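Succinate dehydrogenase subunit A (Mycolicibacterium smegmatis, PDB 7D6V) carries the FAD of a mycobacterial succinate dehydrogenase and probably oxidises succinate to fumarate, passing the electrons on toward quinone. Local coordinates at residues Y9-I14 with R30-A35. Residues are numbered along the deposited sequence; the frame is centred on the assembly and turned at random.
Sequences YDVVVI and RGLRVA. With FAD (flavin-adenine dinucleotide), chain D.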
ATOM      1  N   TYR A   9      22.753  21.147   9.338  1.00 17.74           N
ATOM      2  CA  TYR A   9      22.882  20.361   8.120  1.00 17.74           C
ATOM      3  C   TYR A   9      23.246  21.281   6.965  1.00 17.74           C
ATOM      4  O   TYR A   9      23.284  22.504   7.105  1.00 17.74           O
ATOM      5  CB  TYR A   9      21.595  19.591   7.810  1.00 17.74           C
ATOM      6  CG  TYR A   9      21.358  18.425   8.734  1.00 17.74           C
ATOM      7  CD1 TYR A   9      21.910  17.183   8.468  1.00 17.74           C
ATOM      8  CD2 TYR A   9      20.596  18.569   9.883  1.00 17.74           C
ATOM      9  CE1 TYR A   9      21.702  16.117   9.312  1.00 17.74           C
ATOM     10  CE2 TYR A   9      20.385  17.511  10.734  1.00 17.74           C
ATOM     11  CZ  TYR A   9      20.939  16.288  10.445  1.00 17.74           C
ATOM     12  OH  TYR A   9      20.729  15.228  11.292  1.00 17.74           O
ATOM     13  N   ASP A  10      23.533  20.674   5.816  1.00 18.33           N
ATOM     14  CA  ASP A  10      23.816  21.432   4.602  1.00 18.33           C
ATOM     15  C   ASP A  10      22.548  21.767   3.830  1.00 18.33           C
ATOM     16  O   ASP A  10      22.427  22.867   3.285  1.00 18.33           O
ATOM     17  CB  ASP A  10      24.773  20.652   3.700  1.00 18.33           C
ATOM     18  CG  ASP A  10      26.185  20.615   4.239  1.00 18.33           C
ATOM     19  OD1 ASP A  10      26.652  21.645   4.765  1.00 18.33           O
ATOM     20  OD2 ASP A  10      26.832  19.553   4.133  1.00 18.33           O
ATOM     21  N   VAL A  11      21.605  20.833   3.763  1.00 16.07           N
ATOM     22  CA  VAL A  11      20.346  21.034   3.064  1.00 16.07           C
ATOM     23  C   VAL A  11      19.254  20.308   3.834  1.00 16.07           C
ATOM     24  O   VAL A  11      19.482  19.249   4.425  1.00 16.07           O
ATOM     25  CB  VAL A  11      20.424  20.549   1.594  1.00 16.07           C
ATOM     26  CG1 VAL A  11      20.690  19.059   1.530  1.00 16.07           C
ATOM     27  CG2 VAL A  11      19.160  20.907   0.829  1.00 16.07           C
ATOM     28  N   VAL A  12      18.065  20.903   3.853  1.00 15.41           N
ATOM     29  CA  VAL A  12      16.884  20.293   4.447  1.00 15.41           C
ATOM     30  C   VAL A  12      15.847  20.106   3.351  1.00 15.41           C
ATOM     31  O   VAL A  12      15.477  21.068   2.670  1.00 15.41           O
ATOM     32  CB  VAL A  12      16.319  21.142   5.600  1.00 15.41           C
ATOM     33  CG1 VAL A  12      15.019  20.548   6.106  1.00 15.41           C
ATOM     34  CG2 VAL A  12      17.321  21.231   6.730  1.00 15.41           C
ATOM     35  N   VAL A  13      15.386  18.873   3.178  1.00 14.13           N
ATOM     36  CA  VAL A  13      14.327  18.551   2.231  1.00 14.13           C
ATOM     37  C   VAL A  13      13.052  18.327   3.029  1.00 14.13           C
ATOM     38  O   VAL A  13      12.982  17.411   3.855  1.00 14.13           O
ATOM     39  CB  VAL A  13      14.684  17.321   1.383  1.00 14.13           C
ATOM     40  CG1 VAL A  13      13.570  17.010   0.407  1.00 14.13           C
ATOM     41  CG2 VAL A  13      15.983  17.557   0.640  1.00 14.13           C
ATOM     42  N   ILE A  14      12.045  19.158   2.786  1.00 14.85           N
ATOM     43  CA  ILE A  14      10.838  19.182   3.606  1.00 14.85           C
ATOM     44  C   ILE A  14       9.798  18.320   2.898  1.00 14.85           C
ATOM     45  O   ILE A  14       8.919  18.810   2.200  1.00 14.85           O
ATOM     46  CB  ILE A  14      10.345  20.610   3.839  1.00 14.85           C
ATOM     47  CG1 ILE A  14      11.475  21.475   4.393  1.00 14.85           C
ATOM     48  CG2 ILE A  14       9.168  20.623   4.793  1.00 14.85           C
ATOM     49  CD1 ILE A  14      11.069  22.896   4.672  1.00 14.85           C
ATOM     50  N   ARG A  30      26.182  14.074  -4.297  1.00 19.23           N
ATOM     51  CA  ARG A  30      27.125  15.177  -4.448  1.00 19.23           C
ATOM     52  C   ARG A  30      27.951  15.414  -3.190  1.00 19.23           C
ATOM     53  O   ARG A  30      28.953  16.131  -3.247  1.00 19.23           O
ATOM     54  CB  ARG A  30      26.388  16.455  -4.838  1.00 19.23           C
ATOM     55  CG  ARG A  30      25.544  16.313  -6.087  1.00 19.23           C
ATOM     56  CD  ARG A  30      26.344  16.610  -7.348  1.00 19.23           C
ATOM     57  NE  ARG A  30      27.357  15.596  -7.641  1.00 19.23           N
ATOM     58  CZ  ARG A  30      27.095  14.348  -8.021  1.00 19.23           C
ATOM     59  NH1 ARG A  30      25.843  13.934  -8.161  1.00 19.23           N
ATOM     60  NH2 ARG A  30      28.090  13.509  -8.263  1.00 19.23           N
ATOM     61  N   GLY A  31      27.536  14.860  -2.059  1.00 18.92           N
ATOM     62  CA  GLY A  31      28.320  14.903  -0.843  1.00 18.92           C
ATOM     63  C   GLY A  31      27.847  16.026   0.048  1.00 18.92           C
ATOM     64  O   GLY A  31      28.314  17.160  -0.072  1.00 18.92           O
ATOM     65  N   LEU A  32      26.967  15.702   0.988  1.00 18.55           N
ATOM     66  CA  LEU A  32      26.239  16.691   1.767  1.00 18.55           C
ATOM     67  C   LEU A  32      25.604  15.984   2.948  1.00 18.55           C
ATOM     68  O   LEU A  32      25.294  14.793   2.876  1.00 18.55           O
ATOM     69  CB  LEU A  32      25.149  17.387   0.941  1.00 18.55           C
ATOM     70  CG  LEU A  32      25.472  18.517  -0.035  1.00 18.55           C
ATOM     71  CD1 LEU A  32      24.190  19.144  -0.546  1.00 18.55           C
ATOM     72  CD2 LEU A  32      26.333  19.559   0.628  1.00 18.55           C
ATOM     73  N   ARG A  33      25.413  16.729   4.028  1.00 18.19           N
ATOM     74  CA  ARG A  33      24.599  16.269   5.142  1.00 18.19           C
ATOM     75  C   ARG A  33      23.167  16.723   4.903  1.00 18.19           C
ATOM     76  O   ARG A  33      22.893  17.926   4.863  1.00 18.19           O
ATOM     77  CB  ARG A  33      25.130  16.807   6.467  1.00 18.19           C
ATOM     78  CG  ARG A  33      26.605  16.560   6.684  1.00 18.19           C
ATOM     79  CD  ARG A  33      26.968  16.756   8.139  1.00 18.19           C
ATOM     80  NE  ARG A  33      26.188  15.885   9.012  1.00 18.19           N
ATOM     81  CZ  ARG A  33      25.405  16.317   9.995  1.00 18.19           C
ATOM     82  NH1 ARG A  33      24.736  15.451  10.740  1.00 18.19           N
ATOM     83  NH2 ARG A  33      25.294  17.616  10.234  1.00 18.19           N
ATOM     84  N   VAL A  34      22.260  15.765   4.749  1.00 16.08           N
ATOM     85  CA  VAL A  34      20.884  16.028   4.346  1.00 16.08           C
ATOM     86  C   VAL A  34      19.954  15.610   5.473  1.00 16.08           C
ATOM     87  O   VAL A  34      20.090  14.512   6.023  1.00 16.08           O
ATOM     88  CB  VAL A  34      20.525  15.286   3.047  1.00 16.08           C
ATOM     89  CG1 VAL A  34      19.194  15.770   2.507  1.00 16.08           C
ATOM     90  CG2 VAL A  34      21.616  15.471   2.016  1.00 16.08           C
ATOM     91  N   ALA A  35      19.015  16.485   5.814  1.00 15.31           N
ATOM     92  CA  ALA A  35      17.948  16.183   6.754  1.00 15.31           C
ATOM     93  C   ALA A  35      16.648  16.024   5.981  1.00 15.31           C
ATOM     94  O   ALA A  35      16.324  16.856   5.130  1.00 15.31           O
ATOM     95  CB  ALA A  35      17.813  17.284   7.807  1.00 15.31           C
TER
HETATM   96  PA  FAD D 701       4.038  13.858  -2.014  1.00 47.92           P
HETATM   97  O1A FAD D 701       4.906  12.656  -2.073  1.00 60.35           O
HETATM   98  O2A FAD D 701       2.591  13.723  -2.289  1.00 49.78           O
HETATM   99  O5B FAD D 701       4.160  14.448  -0.535  1.00 56.78           O
HETATM  100  C5B FAD D 701       4.981  15.548  -0.190  1.00 44.11           C
HETATM  101  C4B FAD D 701       5.679  15.276   1.132  1.00 52.81           C
HETATM  102  O4B FAD D 701       5.888  16.493   1.840  1.00 51.81           O
HETATM  103  C3B FAD D 701       4.902  14.391   2.075  1.00 50.05           C
HETATM  104  O3B FAD D 701       5.821  13.465   2.634  1.00 55.52           O
HETATM  105  C2B FAD D 701       4.438  15.316   3.170  1.00 47.82           C
HETATM  106  O2B FAD D 701       4.302  14.660   4.424  1.00 66.09           O
HETATM  107  C1B FAD D 701       5.551  16.321   3.207  1.00 53.66           C
HETATM  108  N9A FAD D 701       5.103  17.591   3.799  1.00 52.69           N
HETATM  109  C8A FAD D 701       4.096  18.354   3.377  1.00 42.11           C
HETATM  110  N7A FAD D 701       3.969  19.447   4.150  1.00 48.96           N
HETATM  111  C5A FAD D 701       4.912  19.385   5.095  1.00 47.12           C
HETATM  112  C6A FAD D 701       5.341  20.209   6.234  1.00 47.41           C
HETATM  113  N6A FAD D 701       4.721  21.360   6.537  1.00 50.65           N
HETATM  114  N1A FAD D 701       6.374  19.776   6.966  1.00 47.33           N
HETATM  115  C2A FAD D 701       7.017  18.639   6.687  1.00 51.28           C
HETATM  116  N3A FAD D 701       6.681  17.845   5.674  1.00 51.84           N
HETATM  117  C4A FAD D 701       5.658  18.159   4.857  1.00 48.04           C
HETATM  118  N1  FAD D 701       0.097  11.218 -11.054  1.00 62.94           N
HETATM  119  C2  FAD D 701       0.393  10.432 -12.107  1.00 63.04           C
HETATM  120  O2  FAD D 701       1.277  10.801 -12.887  1.00 56.25           O
HETATM  121  N3  FAD D 701      -0.220   9.275 -12.354  1.00 65.67           N
HETATM  122  C4  FAD D 701      -1.184   8.812 -11.568  1.00 65.21           C
HETATM  123  O4  FAD D 701      -1.739   7.734 -11.816  1.00 66.69           O
HETATM  124  C4X FAD D 701      -1.579   9.604 -10.392  1.00 60.33           C
HETATM  125  N5  FAD D 701      -2.545   9.193  -9.556  1.00 60.90           N
HETATM  126  C5X FAD D 701      -2.877   9.938  -8.490  1.00 55.02           C
HETATM  127  C6  FAD D 701      -3.874   9.497  -7.636  1.00 53.65           C
HETATM  128  C7  FAD D 701      -4.226  10.258  -6.538  1.00 50.56           C
HETATM  129  C7M FAD D 701      -5.306   9.793  -5.607  1.00 49.65           C
HETATM  130  C8  FAD D 701      -3.539  11.539  -6.278  1.00 47.62           C
HETATM  131  C8M FAD D 701      -3.921  12.365  -5.086  1.00 42.14           C
HETATM  132  C9  FAD D 701      -2.541  11.983  -7.124  1.00 49.32           C
HETATM  133  C9A FAD D 701      -2.190  11.224  -8.222  1.00 54.45           C
HETATM  134  N10 FAD D 701      -1.184  11.672  -9.081  1.00 55.67           N
HETATM  135  C10 FAD D 701      -0.858  10.870 -10.178  1.00 57.06           C
HETATM  136  C1' FAD D 701      -0.482  12.926  -8.833  1.00 52.27           C
HETATM  137  C2' FAD D 701       0.898  12.628  -8.257  1.00 57.37           C
HETATM  138  O2' FAD D 701       0.834  11.497  -7.392  1.00 60.89           O
HETATM  139  C3' FAD D 701       1.444  13.780  -7.434  1.00 54.68           C
HETATM  140  O3' FAD D 701       1.657  14.890  -8.294  1.00 59.71           O
HETATM  141  C4' FAD D 701       2.768  13.400  -6.792  1.00 52.15           C
HETATM  142  O4' FAD D 701       2.578  12.297  -5.919  1.00 56.02           O
HETATM  143  C5' FAD D 701       3.371  14.536  -5.989  1.00 53.37           C
HETATM  144  O5' FAD D 701       4.479  14.010  -5.275  1.00 50.83           O
HETATM  145  P   FAD D 701       5.405  14.902  -4.333  1.00 52.77           P
HETATM  146  O1P FAD D 701       6.649  14.126  -4.085  1.00 55.36           O
HETATM  147  O2P FAD D 701       5.521  16.271  -4.900  1.00 55.97           O
HETATM  148  O3P FAD D 701       4.582  15.035  -2.957  1.00 53.35           O
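The ring of Tyr-9 lies between Ala-35 and Arg-33: the methyl CB of Ala-35 sits over one face, 3.8 Å from the ring centroid in a CH-pi contact, and the guanidinium of Arg-33 stacks on the opposite face, its plane turned only 19° from the ring. A bend at chi3 (57°) folds the arginine back over the tyrosine, and its NH2 and NE also make weak hydrogen bonds to Ser-8 O and Ala-164 O. Next along, Asp-10 makes two hydrogen bonds to the backbone of Arg-33. Asp-10 N donates to Arg-33 O at 3.0 Å, and Asp-10 OD2 accepts a hydrogen bond from Arg-33 N at 3.2 Å, on the anti side and somewhat out of the carboxylate plane, along an almost straight N-H (178°). Asp-10 OD1 forms a salt bridge with Arg-453. From here the backbones run as parallel strands, Ala-35 N bonding to Val-11 O (3.1 Å) and Val-13 N to Ala-35 O (3.0 Å). Val-11 CG1 packs 3.7 Å from both CG1 and CG2 of Val-34, and Val-13 CG2 also meets Val-34, with helix 18-30 against Val-13 and Val-34. Ile-14 CG2 touches the FAD adenine. Strand 11-14, helix 18-30 and strand 34-37 make the beta-alpha-beta unit of a Rossmann-type FAD-binding fold.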